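Local coordinates for giding protein-mglB (Thermus thermophilus, PDB 1J3W) that probably acts as an adaptor and regulator of nucleotide exchange on a small GTPase in gliding motility, at residues B[64-69]-B[83-88]; B[24-29]-B[119-124]. All blocks are in the same frame, centred on the assembly; numbering follows the deposited sequence.

The two contacts lie with their centres about 18 Å apart, and both segments of contact 1 fall between the two segments of contact 2 in sequence. They share no helix or strand. Contact 1 joins helix 56-69 to strand 84-88; it is buried and polar, and consists of an amide, a carboxylate, an imidazole and a water next to a subunit interface. Contact 2, partly buried, packs a glutamate and a threonine of helix 10-27 against a histidine of helix 115-135, with no hydrogen bond between the two segments. The two meet where strand 84-88 passes helix 115-135: Glu84 OE2 lies 3.6 Å from Lys123 CE, and Val86 CG2 packs on the Lys119 chain.

Contact 1: residues B[64-69]-B[83-88]; sequences AGNAAA and QEEVHQ
Asn66 reaches from helix 56-69 to Glu85 on strand 84-88 by a single direct bond, ND2 to OE1, 2.9 Å long. With an N-H...O angle of 148° it is moderately bent. The oxygen lies practically in the amide plane of Asn66, whereas the nitrogen arrives on the syn side of Glu85 OE1, somewhat out of the carboxylate plane. The two side chains approach from opposite directions, their flat groups turned steeply against each other, 79° apart. Asn66 CG stands anti to the backbone N (chi1 177°), which carries the amide off the helix toward the strand, and Glu85 answers with a chain extended beyond CG.

The other end of the amide is held through water: water 1 donates to Asn66 OD1 at 2.7 Å and lies 2.8 Å from His87 NE2, in the plane of the imidazole at its edge. Glu85 OE1 lies in the ring plane beside CE1, next to the water at NE2, while Asn66 ND2 stays 4.2 Å from His87 CE1. A nearby carboxylate could favour a protonated imidazole.

In the second shell, Thr70 OG1 bonds to Glu85 OE2, so both carboxylate oxygens have partners. Backbone bonds of Glu85 with Val96 and of His87 with Leu94 fix the strand against strand 93-98. On its other side strand 84-88 pairs antiparallel with a strand of the second subunit, whose His87 and Phe82 rings meet His87. This contact between helix 56-69 and the outermost strand of the chain's own sheet thus belongs to the dimer interface of a Roadblock/LC7 fold, where the sheet continues from one subunit into the next.

Contact 2: residues B[24-29]-B[119-124]; sequences LRETGA and KLHGKR
The imidazole of His121 is covered on one face by Glu26, whose CB stands 3.6 Å from the ring centroid and 14° off its normal, a CH-pi contact; over the opposite face lies Leu120 CG. The Glu26 carboxylate follows its CB over the ring, with OE1 3.5 Å from His121 CE1, and its plane is only 13° from that of the imidazole, so the flat groups stack. A bend at chi2 (-83°) lays the carboxylate over the imidazole, the two side chains crossing at about a right angle. Since OE1 stands over the face, no hydrogen bond forms.

Beside this stack Thr27 CG2 packs on His121 CB at 3.6 Å, the two side chains running alongside in opposite senses. Thr27 CA and His121 CA, 6.5 Å apart, are the closest CA atoms of the two segments. Thr27 OG1 bonds to Thr23 O and accepts from Ala29 N at 3.1 Å in an ST turn; Gly28, with positive phi, lets the chain leave the helix.

The contact packs the C-terminal end of helix 10-27, just before strand 31-36, against helix 115-135, which Lys123 ties to Asp97 of strand 93-98 by a salt bridge.

Contact 1: residues B[64-69]-B[83-88]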
loop_
_atom_site.group_PDB
_atom_site.type_symbol
_atom_site.label_atom_id
_atom_site.label_comp_id
_atom_site.label_asym_id
_atom_site.label_seq_id
_atom_site.Cartn_x
_atom_site.Cartn_y
_atom_site.Cartn_z
ATOM N N ALA B 64 6.911 -4.380 -6.170
ATOM C CA ALA B 64 5.712 -4.144 -6.969
ATOM C C ALA B 64 4.569 -3.672 -6.069
ATOM O O ALA B 64 3.822 -2.758 -6.427
ATOM C CB ALA B 64 5.309 -5.425 -7.699
ATOM N N GLY B 65 4.438 -4.301 -4.906
ATOM C CA GLY B 65 3.397 -3.908 -3.973
ATOM C C GLY B 65 3.603 -2.462 -3.556
ATOM O O GLY B 65 2.653 -1.683 -3.481
ATOM N N ASN B 66 4.856 -2.100 -3.290
ATOM C CA ASN B 66 5.198 -0.740 -2.881
ATOM C C ASN B 66 4.881 0.270 -3.979
ATOM O O ASN B 66 4.342 1.349 -3.709
ATOM C CB ASN B 66 6.688 -0.655 -2.542
ATOM C CG ASN B 66 7.128 0.750 -2.180
ATOM O OD1 ASN B 66 6.858 1.229 -1.085
ATOM N ND2 ASN B 66 7.803 1.419 -3.108
ATOM N N ALA B 67 5.223 -0.076 -5.218
ATOM C CA ALA B 67 4.978 0.809 -6.349
ATOM C C ALA B 67 3.494 1.135 -6.481
ATOM O O ALA B 67 3.125 2.226 -6.919
ATOM C CB ALA B 67 5.495 0.174 -7.638
ATOM N N ALA B 68 2.639 0.188 -6.119
ATOM C CA ALA B 68 1.210 0.437 -6.197
ATOM C C ALA B 68 0.786 1.319 -5.026
ATOM O O ALA B 68 0.086 2.313 -5.204
ATOM C CB ALA B 68 0.447 -0.877 -6.164
ATOM N N ALA B 69 1.247 0.956 -3.835
ATOM C CA ALA B 69 0.898 1.665 -2.610
ATOM C C ALA B 69 1.272 3.140 -2.523
ATOM O O ALA B 69 0.505 3.940 -1.984
ATOM C CB ALA B 69 1.479 0.923 -1.414
ATOM N N GLN B 83 8.692 8.269 -9.787
ATOM C CA GLN B 83 9.527 7.593 -10.768
ATOM C C GLN B 83 10.758 6.959 -10.139
ATOM O O GLN B 83 11.152 5.858 -10.513
ATOM C CB GLN B 83 9.972 8.573 -11.858
ATOM C CG GLN B 83 8.903 8.924 -12.893
ATOM C CD GLN B 83 7.739 9.700 -12.311
ATOM O OE1 GLN B 83 7.929 10.698 -11.614
ATOM N NE2 GLN B 83 6.521 9.255 -12.607
ATOM N N GLU B 84 11.354 7.653 -9.175
ATOM C CA GLU B 84 12.560 7.177 -8.512
ATOM C C GLU B 84 12.353 7.135 -7.004
ATOM O O GLU B 84 11.783 8.058 -6.425
ATOM C CB GLU B 84 13.718 8.120 -8.853
ATOM C CG GLU B 84 15.093 7.672 -8.411
ATOM C CD GLU B 84 16.165 8.666 -8.819
ATOM O OE1 GLU B 84 16.041 9.854 -8.456
ATOM O OE2 GLU B 84 17.129 8.268 -9.505
ATOM N N GLU B 85 12.817 6.064 -6.369
ATOM C CA GLU B 85 12.685 5.915 -4.928
ATOM C C GLU B 85 13.937 5.304 -4.323
ATOM O O GLU B 85 14.519 4.378 -4.889
ATOM C CB GLU B 85 11.492 5.012 -4.580
ATOM C CG GLU B 85 10.115 5.583 -4.928
ATOM C CD GLU B 85 8.972 4.707 -4.428
ATOM O OE1 GLU B 85 9.196 3.888 -3.506
ATOM O OE2 GLU B 85 7.841 4.844 -4.941
ATOM N N VAL B 86 14.347 5.824 -3.171
ATOM C CA VAL B 86 15.508 5.295 -2.463
ATOM C C VAL B 86 15.097 5.021 -1.019
ATOM O O VAL B 86 14.509 5.882 -0.367
ATOM C CB VAL B 86 16.688 6.289 -2.463
ATOM C CG1 VAL B 86 17.827 5.739 -1.619
ATOM C CG2 VAL B 86 17.159 6.533 -3.884
ATOM N N HIS B 87 15.375 3.811 -0.540
ATOM C CA HIS B 87 15.062 3.416 0.836
ATOM C C HIS B 87 16.384 3.019 1.464
ATOM O O HIS B 87 17.078 2.128 0.963
ATOM C CB HIS B 87 14.103 2.223 0.868
ATOM C CG HIS B 87 12.733 2.531 0.348
ATOM N ND1 HIS B 87 12.455 2.666 -0.995
ATOM C CD2 HIS B 87 11.566 2.749 0.998
ATOM C CE1 HIS B 87 11.175 2.954 -1.149
ATOM N NE2 HIS B 87 10.613 3.011 0.045
ATOM N N GLN B 88 16.730 3.678 2.563
ATOM C CA GLN B 88 18.002 3.432 3.221
ATOM C C GLN B 88 17.883 2.940 4.651
ATOM O O GLN B 88 17.221 3.567 5.477
ATOM C CB GLN B 88 18.823 4.719 3.208
ATOM C CG GLN B 88 20.214 4.589 3.801
ATOM C CD GLN B 88 21.177 3.897 2.863
ATOM O OE1 GLN B 88 21.493 4.415 1.791
ATOM N NE2 GLN B 88 21.650 2.722 3.260
HETATM O O HOH W 1 7.840 3.581 -0.239
#

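Contact 2: residues B[24-29]-B[119-124]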
loop_
_atom_site.group_PDB
_atom_site.type_symbol
_atom_site.label_atom_id
_atom_site.label_comp_id
_atom_site.label_asym_id
_atom_site.label_seq_id
_atom_site.Cartn_x
_atom_site.Cartn_y
_atom_site.Cartn_z
ATOM N N LEU B 24 26.064 -3.232 -12.037
ATOM C CA LEU B 24 26.613 -3.767 -10.793
ATOM C C LEU B 24 28.077 -3.353 -10.668
ATOM O O LEU B 24 28.519 -2.930 -9.602
ATOM C CB LEU B 24 26.501 -5.293 -10.766
ATOM C CG LEU B 24 25.087 -5.851 -10.588
ATOM C CD1 LEU B 24 25.106 -7.346 -10.818
ATOM C CD2 LEU B 24 24.570 -5.534 -9.182
ATOM N N ARG B 25 28.830 -3.474 -11.755
ATOM C CA ARG B 25 30.240 -3.103 -11.734
ATOM C C ARG B 25 30.465 -1.614 -11.467
ATOM O O ARG B 25 31.360 -1.239 -10.703
ATOM C CB ARG B 25 30.908 -3.495 -13.057
ATOM C CG ARG B 25 31.099 -4.992 -13.234
ATOM C CD ARG B 25 32.000 -5.303 -14.424
ATOM N NE ARG B 25 31.325 -5.143 -15.711
ATOM C CZ ARG B 25 30.413 -5.987 -16.188
ATOM N NH1 ARG B 25 30.061 -7.056 -15.486
ATOM N NH2 ARG B 25 29.858 -5.765 -17.372
ATOM N N GLU B 26 29.650 -0.768 -12.087
ATOM C CA GLU B 26 29.784 0.678 -11.926
ATOM C C GLU B 26 29.331 1.221 -10.578
ATOM O O GLU B 26 29.857 2.223 -10.099
ATOM C CB GLU B 26 28.992 1.406 -13.022
ATOM C CG GLU B 26 29.485 1.158 -14.435
ATOM C CD GLU B 26 30.647 2.049 -14.824
ATOM O OE1 GLU B 26 31.210 2.733 -13.943
ATOM O OE2 GLU B 26 30.998 2.063 -16.023
ATOM N N THR B 27 28.356 0.554 -9.969
ATOM C CA THR B 27 27.791 1.019 -8.705
ATOM C C THR B 27 28.316 0.368 -7.441
ATOM O O THR B 27 28.324 0.994 -6.382
ATOM C CB THR B 27 26.259 0.820 -8.669
ATOM O OG1 THR B 27 25.959 -0.584 -8.755
ATOM C CG2 THR B 27 25.588 1.564 -9.809
ATOM N N GLY B 28 28.739 -0.884 -7.552
ATOM C CA GLY B 28 29.188 -1.603 -6.378
ATOM C C GLY B 28 27.997 -2.256 -5.688
ATOM O O GLY B 28 28.131 -2.787 -4.585
ATOM N N ALA B 29 26.828 -2.218 -6.327
ATOM C CA ALA B 29 25.628 -2.828 -5.754
ATOM C C ALA B 29 25.724 -4.352 -5.720
ATOM O O ALA B 29 26.523 -4.955 -6.441
ATOM C CB ALA B 29 24.389 -2.412 -6.546
ATOM N N LYS B 119 22.896 6.121 -7.864
ATOM C CA LYS B 119 21.917 6.965 -8.536
ATOM C C LYS B 119 22.327 7.369 -9.943
ATOM O O LYS B 119 21.492 7.408 -10.854
ATOM C CB LYS B 119 21.633 8.200 -7.686
ATOM C CG LYS B 119 21.139 7.835 -6.291
ATOM C CD LYS B 119 20.534 9.019 -5.570
ATOM C CE LYS B 119 19.204 9.414 -6.188
ATOM N NZ LYS B 119 18.607 10.571 -5.474
ATOM N N LEU B 120 23.610 7.661 -10.124
ATOM C CA LEU B 120 24.123 8.055 -11.434
ATOM C C LEU B 120 23.967 6.921 -12.442
ATOM O O LEU B 120 23.293 7.062 -13.464
ATOM C CB LEU B 120 25.604 8.436 -11.321
ATOM C CG LEU B 120 26.335 8.747 -12.631
ATOM C CD1 LEU B 120 25.700 9.950 -13.282
ATOM C CD2 LEU B 120 27.811 9.006 -12.358
ATOM N N HIS B 121 24.581 5.785 -12.144
ATOM C CA HIS B 121 24.521 4.650 -13.052
ATOM C C HIS B 121 23.169 3.952 -13.029
ATOM O O HIS B 121 22.778 3.310 -14.006
ATOM C CB HIS B 121 25.676 3.701 -12.732
ATOM C CG HIS B 121 27.019 4.336 -12.916
ATOM N ND1 HIS B 121 27.571 4.558 -14.160
ATOM C CD2 HIS B 121 27.882 4.875 -12.022
ATOM C CE1 HIS B 121 28.714 5.205 -14.024
ATOM N NE2 HIS B 121 28.926 5.411 -12.736
ATOM N N GLY B 122 22.451 4.084 -11.915
ATOM C CA GLY B 122 21.125 3.502 -11.829
ATOM C C GLY B 122 20.204 4.221 -12.802
ATOM O O GLY B 122 19.401 3.594 -13.483
ATOM N N LYS B 123 20.323 5.546 -12.877
ATOM C CA LYS B 123 19.495 6.325 -13.797
ATOM C C LYS B 123 19.838 5.966 -15.246
ATOM O O LYS B 123 18.955 5.827 -16.095
ATOM C CB LYS B 123 19.707 7.824 -13.556
ATOM C CG LYS B 123 18.938 8.726 -14.509
ATOM C CD LYS B 123 17.437 8.475 -14.447
ATOM C CE LYS B 123 16.858 8.851 -13.092
ATOM N NZ LYS B 123 15.386 8.611 -13.042
ATOM N N ARG B 124 21.126 5.817 -15.535
ATOM C CA ARG B 124 21.522 5.460 -16.889
ATOM C C ARG B 124 20.969 4.084 -17.241
ATOM O O ARG B 124 20.518 3.846 -18.363
ATOM C CB ARG B 124 23.042 5.461 -17.018
ATOM C CG ARG B 124 23.659 6.843 -16.919
ATOM C CD ARG B 124 25.168 6.774 -16.991
ATOM N NE ARG B 124 25.755 8.109 -17.021
ATOM C CZ ARG B 124 27.061 8.347 -16.983
ATOM N NH1 ARG B 124 27.919 7.338 -16.914
ATOM N NH2 ARG B 124 27.509 9.598 -17.009
#